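Local coordinates for protein histidinol dehydrogenase (PDB 6AN0) that probably catalyses the last two oxidations of histidine biosynthesis, turning L-histidinol through L-histidinaldehyde into L-histidine with NAD+ as oxidant, and carries zinc, at residues Ile68-Asp73 with Lys185-Ala190; Ile129-Pro134 with Lys157-Cys162; Ser142-Leu147 with Tyr177-Ile182. All coordinates share one frame; numbering follows the deposited sequence.

Contact 1 of 3, residues Ile68-Asp73 with Lys185-Ala190; sequences IRVSSD and KNIYKA
The guanidinium of Arg69 has Asn186 OD1 over one face and the carbonyl oxygen of Lys185 at its edge, in its plane. Only the edge partner is bonded: Arg69 NH2 donates to Lys185 O at 3.1 Å, almost straight, although the donor stands above the carbonyl plane. Asn186 OD1 is 3.2 Å from Arg69 NH2, but the N-H does not point at it. The Arg69 chain, extended from CG to NE, runs past the Tyr188 ring, Arg69 CG lying 3.8 Å from Tyr188 CE2; guanidinium and ring planes are 42° apart. A water ties the same corner together: it accepts from Arg69 NE and Ile187 N and lies within donating distance of Val70 O and Lys185 O. The backbones meet at Arg69 and Tyr188, flanked by Lys189 N to Ile68 O (2.8 Å) and Val70 N to Ile187 O (2.9 Å). Val70 CG2, set beside its own backbone N, reaches Ile187 CG2 at 3.7 Å. Lys189 stretches out past Val70 to a salt bridge with Glu74, whose carboxylate also accepts from Ser71 N. Extended residues Arg69-Ser71, with Ser71 at the N-cap of helix 72-79, thus dock along strand 186-189 of the mixed sheet by a single beta bridge.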
# COMPACT_ATOMS: atom_id res chain seq x y z
N ILE A 68 -26.89 -6.82 -16.32
CA ILE A 68 -25.66 -6.10 -16.00
C ILE A 68 -24.44 -6.83 -16.53
O ILE A 68 -23.44 -6.21 -16.93
CB ILE A 68 -25.58 -5.87 -14.48
CG1 ILE A 68 -26.73 -4.96 -14.03
CG2 ILE A 68 -24.21 -5.30 -14.06
CD1 ILE A 68 -27.06 -5.06 -12.55
N ARG A 69 -24.48 -8.17 -16.57
CA ARG A 69 -23.32 -8.96 -16.94
C ARG A 69 -23.21 -9.12 -18.45
O ARG A 69 -24.20 -9.40 -19.13
CB ARG A 69 -23.38 -10.34 -16.27
CG ARG A 69 -22.04 -11.05 -16.31
CD ARG A 69 -22.02 -12.34 -15.53
NE ARG A 69 -20.77 -13.06 -15.76
CZ ARG A 69 -20.58 -14.34 -15.49
NH1 ARG A 69 -21.56 -15.06 -14.96
NH2 ARG A 69 -19.41 -14.91 -15.75
N VAL A 70 -21.99 -8.93 -18.98
CA VAL A 70 -21.72 -9.20 -20.38
C VAL A 70 -21.90 -10.70 -20.63
O VAL A 70 -21.39 -11.53 -19.87
CB VAL A 70 -20.30 -8.74 -20.75
CG1 VAL A 70 -19.93 -9.15 -22.17
CG2 VAL A 70 -20.16 -7.22 -20.58
N SER A 71 -22.63 -11.04 -21.69
CA SER A 71 -22.93 -12.42 -22.02
C SER A 71 -21.82 -13.07 -22.85
O SER A 71 -20.94 -12.40 -23.39
CB SER A 71 -24.24 -12.50 -22.80
OG SER A 71 -24.08 -11.92 -24.08
N SER A 72 -21.87 -14.40 -22.96
CA SER A 72 -20.88 -15.09 -23.78
C SER A 72 -21.05 -14.78 -25.26
O SER A 72 -20.06 -14.69 -26.00
CB SER A 72 -20.92 -16.60 -23.52
OG SER A 72 -22.09 -17.17 -24.06
N ASP A 73 -22.29 -14.59 -25.72
CA ASP A 73 -22.51 -14.18 -27.11
C ASP A 73 -21.88 -12.82 -27.39
O ASP A 73 -21.32 -12.59 -28.48
CB ASP A 73 -24.01 -14.13 -27.42
CG ASP A 73 -24.57 -15.48 -27.80
OD1 ASP A 73 -23.78 -16.41 -28.06
OD2 ASP A 73 -25.81 -15.61 -27.83
N LYS A 185 -13.61 -13.46 -16.64
CA LYS A 185 -14.93 -13.91 -17.06
C LYS A 185 -16.07 -13.10 -16.47
O LYS A 185 -17.19 -13.20 -16.98
CB LYS A 185 -15.13 -15.39 -16.71
CG LYS A 185 -14.15 -16.32 -17.41
CD LYS A 185 -14.35 -16.28 -18.91
CE LYS A 185 -13.15 -16.84 -19.65
NZ LYS A 185 -12.85 -18.24 -19.24
N ASN A 186 -15.83 -12.33 -15.42
CA ASN A 186 -16.88 -11.58 -14.72
C ASN A 186 -16.77 -10.13 -15.16
O ASN A 186 -16.03 -9.34 -14.57
CB ASN A 186 -16.73 -11.70 -13.20
CG ASN A 186 -16.89 -13.14 -12.70
OD1 ASN A 186 -17.45 -14.00 -13.37
ND2 ASN A 186 -16.40 -13.40 -11.49
N ILE A 187 -17.52 -9.77 -16.21
CA ILE A 187 -17.44 -8.44 -16.82
C ILE A 187 -18.82 -7.81 -16.73
O ILE A 187 -19.82 -8.42 -17.14
CB ILE A 187 -16.98 -8.53 -18.28
CG1 ILE A 187 -15.65 -9.30 -18.37
CG2 ILE A 187 -16.87 -7.15 -18.91
CD1 ILE A 187 -15.19 -9.53 -19.80
N TYR A 188 -18.88 -6.59 -16.20
CA TYR A 188 -20.13 -5.93 -15.87
C TYR A 188 -20.22 -4.57 -16.56
O TYR A 188 -19.26 -3.79 -16.55
CB TYR A 188 -20.28 -5.78 -14.35
CG TYR A 188 -20.15 -7.10 -13.65
CD1 TYR A 188 -18.97 -7.44 -12.98
CD2 TYR A 188 -21.17 -8.04 -13.72
CE1 TYR A 188 -18.85 -8.67 -12.35
CE2 TYR A 188 -21.05 -9.26 -13.09
CZ TYR A 188 -19.89 -9.58 -12.42
OH TYR A 188 -19.78 -10.80 -11.79
N LYS A 189 -21.40 -4.30 -17.11
CA LYS A 189 -21.70 -3.02 -17.76
C LYS A 189 -22.05 -2.01 -16.67
O LYS A 189 -23.21 -1.89 -16.27
CB LYS A 189 -22.85 -3.18 -18.74
CG LYS A 189 -22.59 -4.18 -19.86
CD LYS A 189 -23.86 -4.32 -20.72
CE LYS A 189 -23.66 -5.33 -21.83
NZ LYS A 189 -24.83 -5.38 -22.76
N ALA A 190 -21.04 -1.29 -16.19
CA ALA A 190 -21.24 -0.33 -15.10
C ALA A 190 -20.08 0.65 -15.07
O ALA A 190 -18.93 0.25 -15.27
CB ALA A 190 -21.35 -1.03 -13.74
O HOH W 1 -19.17 -11.62 -17.94

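Contact 2 of 3, residues Ile129-Pro134 with Lys157-Cys162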
# COMPACT_ATOMS: atom_id res chain seq x y z
N ILE A 129 -10.64 -9.26 -6.55
CA ILE A 129 -10.02 -8.11 -7.19
C ILE A 129 -11.07 -7.43 -8.05
O ILE A 129 -11.77 -8.10 -8.82
CB ILE A 129 -8.82 -8.55 -8.06
CG1 ILE A 129 -7.73 -9.21 -7.20
CG2 ILE A 129 -8.32 -7.40 -8.93
CD1 ILE A 129 -7.07 -8.30 -6.20
N GLY A 130 -11.18 -6.11 -7.94
CA GLY A 130 -12.04 -5.31 -8.81
C GLY A 130 -11.21 -4.39 -9.69
O GLY A 130 -10.29 -3.73 -9.21
N ILE A 131 -11.55 -4.36 -10.99
CA ILE A 131 -10.86 -3.52 -11.97
C ILE A 131 -11.88 -2.60 -12.61
O ILE A 131 -12.90 -3.06 -13.13
CB ILE A 131 -10.15 -4.37 -13.05
CG1 ILE A 131 -9.04 -5.24 -12.43
CG2 ILE A 131 -9.57 -3.45 -14.15
CD1 ILE A 131 -8.54 -6.36 -13.39
N TYR A 132 -11.59 -1.30 -12.59
CA TYR A 132 -12.41 -0.30 -13.26
C TYR A 132 -11.73 0.16 -14.54
O TYR A 132 -10.55 0.54 -14.51
CB TYR A 132 -12.64 0.91 -12.35
CG TYR A 132 -13.56 1.88 -13.04
CD1 TYR A 132 -14.92 1.59 -13.12
CD2 TYR A 132 -13.08 3.00 -13.69
CE1 TYR A 132 -15.79 2.43 -13.78
CE2 TYR A 132 -13.97 3.86 -14.36
CZ TYR A 132 -15.31 3.56 -14.40
OH TYR A 132 -16.22 4.37 -15.05
N ILE A 133 -12.47 0.17 -15.65
CA ILE A 133 -11.95 0.60 -16.94
C ILE A 133 -12.89 1.66 -17.50
O ILE A 133 -14.05 1.36 -17.82
CB ILE A 133 -11.82 -0.56 -17.95
CG1 ILE A 133 -10.90 -1.67 -17.40
CG2 ILE A 133 -11.33 -0.05 -19.30
CD1 ILE A 133 -9.44 -1.28 -17.32
N PRO A 134 -12.46 2.91 -17.67
CA PRO A 134 -13.34 3.92 -18.27
C PRO A 134 -13.77 3.52 -19.67
O PRO A 134 -13.09 2.75 -20.36
CB PRO A 134 -12.48 5.19 -18.30
CG PRO A 134 -11.46 4.98 -17.20
CD PRO A 134 -11.16 3.49 -17.27
N LYS A 157 -8.48 -15.36 -7.21
CA LYS A 157 -9.48 -16.32 -7.68
C LYS A 157 -10.67 -15.65 -8.35
O LYS A 157 -11.28 -16.23 -9.26
CB LYS A 157 -9.97 -17.19 -6.52
N ASN A 158 -11.05 -14.46 -7.91
CA ASN A 158 -12.25 -13.78 -8.39
C ASN A 158 -11.83 -12.40 -8.90
O ASN A 158 -11.58 -11.49 -8.11
CB ASN A 158 -13.29 -13.65 -7.28
CG ASN A 158 -13.71 -14.99 -6.70
OD1 ASN A 158 -13.82 -15.98 -7.41
ND2 ASN A 158 -13.96 -15.01 -5.39
N ILE A 159 -11.77 -12.24 -10.22
CA ILE A 159 -11.43 -10.95 -10.83
C ILE A 159 -12.68 -10.39 -11.50
O ILE A 159 -13.27 -11.03 -12.37
CB ILE A 159 -10.30 -11.09 -11.86
CG1 ILE A 159 -9.04 -11.64 -11.17
CG2 ILE A 159 -10.07 -9.72 -12.53
CD1 ILE A 159 -7.93 -12.09 -12.12
N THR A 160 -13.07 -9.19 -11.09
CA THR A 160 -14.22 -8.49 -11.64
C THR A 160 -13.73 -7.31 -12.47
O THR A 160 -12.78 -6.64 -12.07
CB THR A 160 -15.14 -8.00 -10.52
OG1 THR A 160 -15.89 -9.11 -10.02
CG2 THR A 160 -16.10 -6.92 -11.01
N LEU A 161 -14.36 -7.07 -13.62
CA LEU A 161 -14.06 -5.89 -14.42
C LEU A 161 -15.36 -5.14 -14.69
O LEU A 161 -16.31 -5.72 -15.23
CB LEU A 161 -13.38 -6.27 -15.73
CG LEU A 161 -12.73 -5.11 -16.49
CD1 LEU A 161 -11.55 -5.64 -17.29
CD2 LEU A 161 -13.71 -4.41 -17.41
N CYS A 162 -15.42 -3.86 -14.30
CA CYS A 162 -16.54 -2.97 -14.57
C CYS A 162 -16.13 -1.92 -15.60
O CYS A 162 -15.08 -1.29 -15.46
CB CYS A 162 -17.01 -2.24 -13.31
SG CYS A 162 -17.83 -3.29 -12.10
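Thr160 N donates to Ile129 O at 2.8 Å, a nearly straight bond. Four more backbone bonds alternate with it: Ile129 N to Asn158 O, Ile131 N to Thr160 O, Cys162 N to Ile131 O, and Ile133 N to Cys162 O. The Ile131 N bond is the most bent, 144° at its hydrogen. In parallel register Ile129 pairs with Ile159 and Tyr132 with Cys162, and the axes of 129-132 and 158-162, 4.7 Å apart at their closest, are inclined by 19°. One face of the sheet is aliphatic. There Ile131 CD1 meets Ile159 CG2 at 3.8 Å, and past the strand end Ile133 CG1 lies against the branched end of Leu161, 3.9 Å from Leu161 CD2; helix 142-154 covers this face through Leu147, Thr143 and Ala151. On the other face Gly130 pairs with Thr160, while the Tyr132 ring, its CG anti to the backbone N (chi1 -176°), has CD1 3.7 Å from Cys162 O. The Tyr132 hydroxyl is hydrogen-bonded to Gly192 N, and helix 192-201 packs over Tyr132, Thr160 and Cys162 on this side. Tyr132 is predicted to bind NAD+; its side chain is about 6 Å from that of Asn217, another predicted NAD+ residue. Strand 117-132, helix 142-154 and strand 158-163 form a beta-alpha-beta unit, whose two parallel strands meet here beside the probable dinucleotide site.

Contact 3 of 3, residues Ser142-Leu147 with Tyr177-Ile182; sequences STVLML and YTANLI. With EDO (1,2-ethanediol), chain C.
Leu145 and Thr178 make the tight part of this helix pair: Leu145 CD2 comes to 3.5 Å from Thr178 CG2, closer than ordinary van der Waals contact, the two side chains crossing at about a right angle. Thr178 can offer its methyl because CG2 lies anti to its backbone N, while OG1 turns back to hydrogen-bond the carbonyl of Ala174 one turn earlier. Beside this pair Val144 CG1 rests on the backbone of helix 173-181, 3.7 Å from Ala179 CA and 3.9 Å from Ala179 CB. Against the buried Val144, Leu145 and Thr178 stands the partly exposed side of Ile182, where an ethanediol, probably from the crystallisation liquor, lies against Ile182 CB and donates a weak hydrogen bond from O2 to Ile182 O. Ile182, the first residue to leave helical geometry, holds CG1 between its backbone N and carbonyl carbon (chi1 62°), and this swings CD1 to 3.5 Å from Val144 O, with Ile182 CG2 3.8 Å from Leu145 CD2. Facing away, Ser142 OG is hydrogen-bonded to Glu418 of the second subunit, a residue predicted to bind substrate. The axes of 142-147 and 177-181 approach to 9.0 Å at 20°. No hydrogen bond crosses between 142-147 and 177-182, so these turns are held by carbon contacts; a polar tie comes further along, where Gln152 of helix 142-154 donates to Ile182 O.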
# COMPACT_ATOMS: atom_id res chain seq x y z
N SER A 142 -5.34 -1.43 -23.11
CA SER A 142 -4.03 -1.80 -22.57
C SER A 142 -4.06 -1.88 -21.05
O SER A 142 -3.34 -2.68 -20.44
CB SER A 142 -2.97 -0.80 -23.05
OG SER A 142 -3.31 0.53 -22.68
N THR A 143 -4.91 -1.07 -20.40
CA THR A 143 -5.01 -1.14 -18.94
C THR A 143 -5.55 -2.49 -18.48
O THR A 143 -5.23 -2.95 -17.38
CB THR A 143 -5.88 0.01 -18.44
OG1 THR A 143 -5.29 1.24 -18.86
CG2 THR A 143 -5.98 0.01 -16.92
N VAL A 144 -6.39 -3.14 -19.30
CA VAL A 144 -6.86 -4.48 -18.96
C VAL A 144 -5.68 -5.43 -18.80
O VAL A 144 -5.62 -6.21 -17.83
CB VAL A 144 -7.86 -4.99 -20.02
CG1 VAL A 144 -8.27 -6.42 -19.70
CG2 VAL A 144 -9.07 -4.06 -20.09
N LEU A 145 -4.73 -5.39 -19.74
CA LEU A 145 -3.53 -6.23 -19.60
C LEU A 145 -2.74 -5.88 -18.35
O LEU A 145 -2.26 -6.78 -17.63
CB LEU A 145 -2.62 -6.08 -20.83
CG LEU A 145 -3.17 -6.55 -22.17
CD1 LEU A 145 -2.16 -6.26 -23.28
CD2 LEU A 145 -3.53 -8.03 -22.11
N MET A 146 -2.57 -4.58 -18.08
CA MET A 146 -1.70 -4.13 -16.99
C MET A 146 -2.21 -4.56 -15.62
O MET A 146 -1.42 -4.74 -14.68
CB MET A 146 -1.56 -2.61 -17.02
CG MET A 146 -0.88 -2.04 -18.26
SD MET A 146 0.85 -2.57 -18.36
CE MET A 146 1.28 -2.08 -20.04
N LEU A 147 -3.52 -4.65 -15.45
CA LEU A 147 -4.11 -5.00 -14.16
C LEU A 147 -4.55 -6.45 -14.10
O LEU A 147 -4.39 -7.09 -13.06
CB LEU A 147 -5.31 -4.09 -13.86
CG LEU A 147 -4.96 -2.60 -13.87
CD1 LEU A 147 -6.22 -1.77 -13.64
CD2 LEU A 147 -3.89 -2.25 -12.83
N TYR A 177 -12.44 -8.43 -25.85
CA TYR A 177 -11.44 -9.37 -26.36
C TYR A 177 -10.27 -9.50 -25.39
O TYR A 177 -9.86 -10.62 -25.04
CB TYR A 177 -10.93 -8.93 -27.74
CG TYR A 177 -9.71 -9.72 -28.13
CD1 TYR A 177 -8.41 -9.24 -27.90
CD2 TYR A 177 -9.84 -11.00 -28.65
CE1 TYR A 177 -7.28 -10.00 -28.22
CE2 TYR A 177 -8.72 -11.77 -28.97
CZ TYR A 177 -7.46 -11.27 -28.75
OH TYR A 177 -6.38 -12.05 -29.08
N THR A 178 -9.71 -8.37 -24.96
CA THR A 178 -8.52 -8.38 -24.12
C THR A 178 -8.82 -8.97 -22.74
O THR A 178 -8.00 -9.73 -22.21
CB THR A 178 -7.96 -6.96 -24.00
OG1 THR A 178 -7.73 -6.43 -25.31
CG2 THR A 178 -6.65 -6.99 -23.24
N ALA A 179 -9.97 -8.64 -22.14
CA ALA A 179 -10.29 -9.24 -20.84
C ALA A 179 -10.49 -10.74 -20.97
O ALA A 179 -10.00 -11.51 -20.14
CB ALA A 179 -11.53 -8.58 -20.23
N ASN A 180 -11.20 -11.17 -22.02
CA ASN A 180 -11.42 -12.60 -22.21
C ASN A 180 -10.11 -13.34 -22.48
O ASN A 180 -9.92 -14.46 -22.00
CB ASN A 180 -12.42 -12.83 -23.35
CG ASN A 180 -12.68 -14.30 -23.59
OD1 ASN A 180 -12.14 -14.90 -24.52
ND2 ASN A 180 -13.49 -14.89 -22.74
N LEU A 181 -9.20 -12.70 -23.22
CA LEU A 181 -7.90 -13.30 -23.53
C LEU A 181 -7.15 -13.73 -22.27
O LEU A 181 -6.56 -14.82 -22.23
CB LEU A 181 -7.04 -12.32 -24.33
CG LEU A 181 -5.59 -12.73 -24.65
CD1 LEU A 181 -5.56 -13.95 -25.58
CD2 LEU A 181 -4.79 -11.57 -25.24
N ILE A 182 -7.13 -12.87 -21.25
CA ILE A 182 -6.34 -13.14 -20.06
C ILE A 182 -7.20 -13.77 -18.97
O ILE A 182 -6.80 -13.85 -17.80
CB ILE A 182 -5.64 -11.87 -19.56
CG1 ILE A 182 -6.66 -10.80 -19.15
CG2 ILE A 182 -4.69 -11.33 -20.63
CD1 ILE A 182 -6.01 -9.59 -18.54
C1 EDO C . -2.02 -14.43 -17.92
O1 EDO C . -1.58 -15.06 -16.71
C2 EDO C . -3.54 -14.34 -17.95
O2 EDO C . -4.12 -15.63 -18.20

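All three contacts belong to one alpha/beta region built on the mixed sheet. Contacts 1 and 2 lie about 11 Å apart between centres and share it directly: strand 158-163 stands between strands 117-132 and 186-189, with Leu161 bonded by its backbone to Asn186 and Tyr188. Contact 3, about 10 Å from contact 2 and 14 Å from contact 1 between centres, is the helical layer over the aliphatic face, where Val144 meets Ile133 and Leu161, and Ala179 meets Ile187. Along the chain 68-73 comes first and 185-190 last; between them the segments of contacts 2 and 3 alternate, as strand, helix, strand, helix. Tyr132, predicted to bind NAD+, stands at the end of strand 117-132 in this region.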